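ABC transporter, substrate-binding protein (Clostridium perfringens, PDB 4EDP) probably captures a solute outside the cell and delivers it to the membrane components of an ABC transporter. Local coordinates at residues 40-45 with 73-78. Residues are numbered along the deposited sequence; the frame is centred on the assembly and turned at random. Where two conformers were deposited one is given.
With ACT (acetate ion), chain F.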
loop_
_atom_site.group_PDB
_atom_site.type_symbol
_atom_site.label_atom_id
_atom_site.label_comp_id
_atom_site.label_asym_id
_atom_site.label_seq_id
_atom_site.Cartn_x
_atom_site.Cartn_y
_atom_site.Cartn_z
ATOM N N SER A 40 17.049 6.608 2.655
ATOM C CA SER A 40 16.451 6.739 1.323
ATOM C C SER A 40 14.932 6.732 1.508
ATOM O O SER A 40 14.371 5.732 1.973
ATOM C CB SER A 40 16.893 5.590 0.428
ATOM O OG SER A 40 16.230 5.620 -0.822
ATOM N N THR A 41 14.265 7.826 1.139
ATOM C CA THR A 41 12.822 7.929 1.316
ATOM C C THR A 41 12.210 8.966 0.370
ATOM O O THR A 41 12.928 9.660 -0.349
ATOM C CB THR A 41 12.476 8.287 2.782
ATOM O OG1 THR A 41 11.074 8.083 3.030
ATOM C CG2 THR A 41 12.878 9.729 3.104
ATOM N N TRP A 42 10.885 9.057 0.364
ATOM C CA TRP A 42 10.175 10.005 -0.504
ATOM C C TRP A 42 10.359 11.445 -0.053
ATOM O O TRP A 42 10.478 12.357 -0.880
ATOM C CB TRP A 42 8.673 9.696 -0.530
ATOM C CG TRP A 42 8.355 8.298 -0.972
ATOM C CD1 TRP A 42 8.218 7.854 -2.254
ATOM C CD2 TRP A 42 8.135 7.161 -0.128
ATOM N NE1 TRP A 42 7.938 6.510 -2.261
ATOM C CE2 TRP A 42 7.873 6.065 -0.967
ATOM C CE3 TRP A 42 8.135 6.966 1.252
ATOM C CZ2 TRP A 42 7.612 4.786 -0.467
ATOM C CZ3 TRP A 42 7.863 5.691 1.748
ATOM C CH2 TRP A 42 7.617 4.626 0.889
ATOM N N GLY A 43 10.372 11.663 1.255
ATOM C CA GLY A 43 10.517 13.014 1.778
ATOM C C GLY A 43 9.308 13.886 1.477
ATOM O O GLY A 43 9.444 15.070 1.141
ATOM N N LEU A 44 8.119 13.294 1.561
ATOM C CA LEU A 44 6.879 14.033 1.351
ATOM C C LEU A 44 6.576 14.725 2.667
ATOM O O LEU A 44 6.771 14.135 3.723
ATOM C CB LEU A 44 5.742 13.078 0.995
ATOM C CG LEU A 44 5.896 12.288 -0.307
ATOM C CD1 LEU A 44 4.790 11.227 -0.430
ATOM C CD2 LEU A 44 5.909 13.233 -1.507
ATOM N N ASN A 45 6.096 15.964 2.622
ATOM C CA ASN A 45 5.822 16.699 3.850
ATOM C C ASN A 45 7.101 16.650 4.677
ATOM O O ASN A 45 7.065 16.397 5.886
ATOM C CB ASN A 45 4.698 16.034 4.641
ATOM C CG ASN A 45 3.462 15.787 3.810
ATOM O OD1 ASN A 45 3.171 16.516 2.859
ATOM N ND2 ASN A 45 2.705 14.761 4.186
ATOM N N SER A 73 10.800 4.181 -7.678
ATOM C CA SER A 73 11.557 3.663 -8.795
ATOM C C SER A 73 12.944 4.260 -8.972
ATOM O O SER A 73 13.917 3.524 -9.179
ATOM C CB SER A 73 10.740 3.800 -10.076
ATOM O OG SER A 73 11.475 3.305 -11.176
ATOM N N GLU A 74 13.050 5.578 -8.871
ATOM C CA GLU A 74 14.343 6.204 -9.055
ATOM C C GLU A 74 15.297 5.870 -7.917
ATOM O O GLU A 74 16.470 5.647 -8.154
ATOM C CB GLU A 74 14.214 7.713 -9.287
ATOM C CG GLU A 74 13.587 8.523 -8.185
ATOM C CD GLU A 74 13.202 9.930 -8.666
ATOM O OE1 GLU A 74 12.509 10.662 -7.930
ATOM O OE2 GLU A 74 13.574 10.296 -9.800
ATOM N N ARG A 75 14.803 5.848 -6.687
ATOM C CA ARG A 75 15.652 5.498 -5.556
ATOM C C ARG A 75 16.113 4.042 -5.666
ATOM O O ARG A 75 17.293 3.750 -5.482
ATOM C CB ARG A 75 14.942 5.761 -4.225
ATOM C CG ARG A 75 14.710 7.240 -3.998
ATOM C CD ARG A 75 14.129 7.589 -2.649
ATOM N NE ARG A 75 12.764 7.098 -2.442
ATOM C CZ ARG A 75 12.450 6.017 -1.745
ATOM N NH1 ARG A 75 11.175 5.673 -1.607
ATOM N NH2 ARG A 75 13.398 5.291 -1.171
ATOM N N LEU A 76 15.187 3.135 -5.975
ATOM C CA LEU A 76 15.543 1.722 -6.112
ATOM C C LEU A 76 16.536 1.493 -7.255
ATOM O O LEU A 76 17.506 0.762 -7.110
ATOM C CB LEU A 76 14.299 0.859 -6.346
ATOM C CG LEU A 76 14.618 -0.634 -6.538
ATOM C CD1 LEU A 76 15.342 -1.202 -5.310
ATOM C CD2 LEU A 76 13.361 -1.443 -6.855
ATOM N N THR A 77 16.285 2.110 -8.395
ATOM C CA THR A 77 17.167 1.947 -9.547
ATOM C C THR A 77 18.586 2.399 -9.247
ATOM O O THR A 77 19.550 1.703 -9.594
ATOM C CB THR A 77 16.638 2.720 -10.764
ATOM O OG1 THR A 77 15.328 2.237 -11.084
ATOM C CG2 THR A 77 17.564 2.548 -11.962
ATOM N N LYS A 78 18.713 3.548 -8.587
ATOM C CA LYS A 78 20.026 4.093 -8.261
ATOM C C LYS A 78 20.815 3.150 -7.360
ATOM O O LYS A 78 21.968 2.840 -7.653
ATOM C CB LYS A 78 19.912 5.481 -7.611
ATOM C CG LYS A 78 21.254 6.203 -7.501
ATOM C CD LYS A 78 21.155 7.620 -6.919
ATOM C CE LYS A 78 20.723 7.611 -5.464
ATOM N NZ LYS A 78 20.743 8.959 -4.850
HETATM C C ACT F . 8.142 9.696 3.621
HETATM O O ACT F . 7.268 10.344 3.002
HETATM O OXT ACT F . 9.334 9.942 3.309
HETATM C CH3 ACT F . 7.777 8.687 4.675
#
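Arg75 leaves helix 72-81 with CG beside its backbone N, extends through chi2 and then bends at chi3 (-66°), which brings its guanidinium against Ser40 and Thr41 of strand 37-41; Ser40 turns OG opposite its own N (chi1 174°) to meet it. NH2 of Arg75 donates to OG of Ser40 over 2.9 Å, and OG lies almost in the guanidinium plane. The backbone of Thr41 covers one face of that group, its CA 3.6 Å from CZ of Arg75. NH1 of Arg75 is 3.4 Å from CE2 of Trp42 and sits over the indole face, while CZ stands 4.5 Å from the centroid of the five-membered ring, almost on its normal. Ring and guanidinium planes are 78° apart, so this cation-pi contact is made by the end of the group rather than by flat stacking. Beyond the two segments, NE of Arg75 donates to the carbonyl of Gly70 and NH1 to that of Tyr91. One arginine thus joins helix 72-81 to strand 37-41, to its parallel neighbour 89-93, and to Gly70 just after strand 65-69. An acetate ion, probably from the crystallisation liquor, lies at the edge of the Trp42 ring. OXT of the acetate accepts from OG1 of Thr41 at 2.6 Å and from N of Gly43 at 2.9 Å; N of Leu44 makes a weak bond to acetate O. Thr41 to Leu44 thus offer an anion one hydroxyl and two N-H groups, consistent with a ligand site at the C-terminal end of the strand, as in other solute-binding proteins, although acetate does not identify the natural solute. The buried arginine charge is met by a hydroxyl, two carbonyls and an indole face, which together would restrain the guanidinium's rotation; NH1 on its face may in turn steady the Trp42 ring.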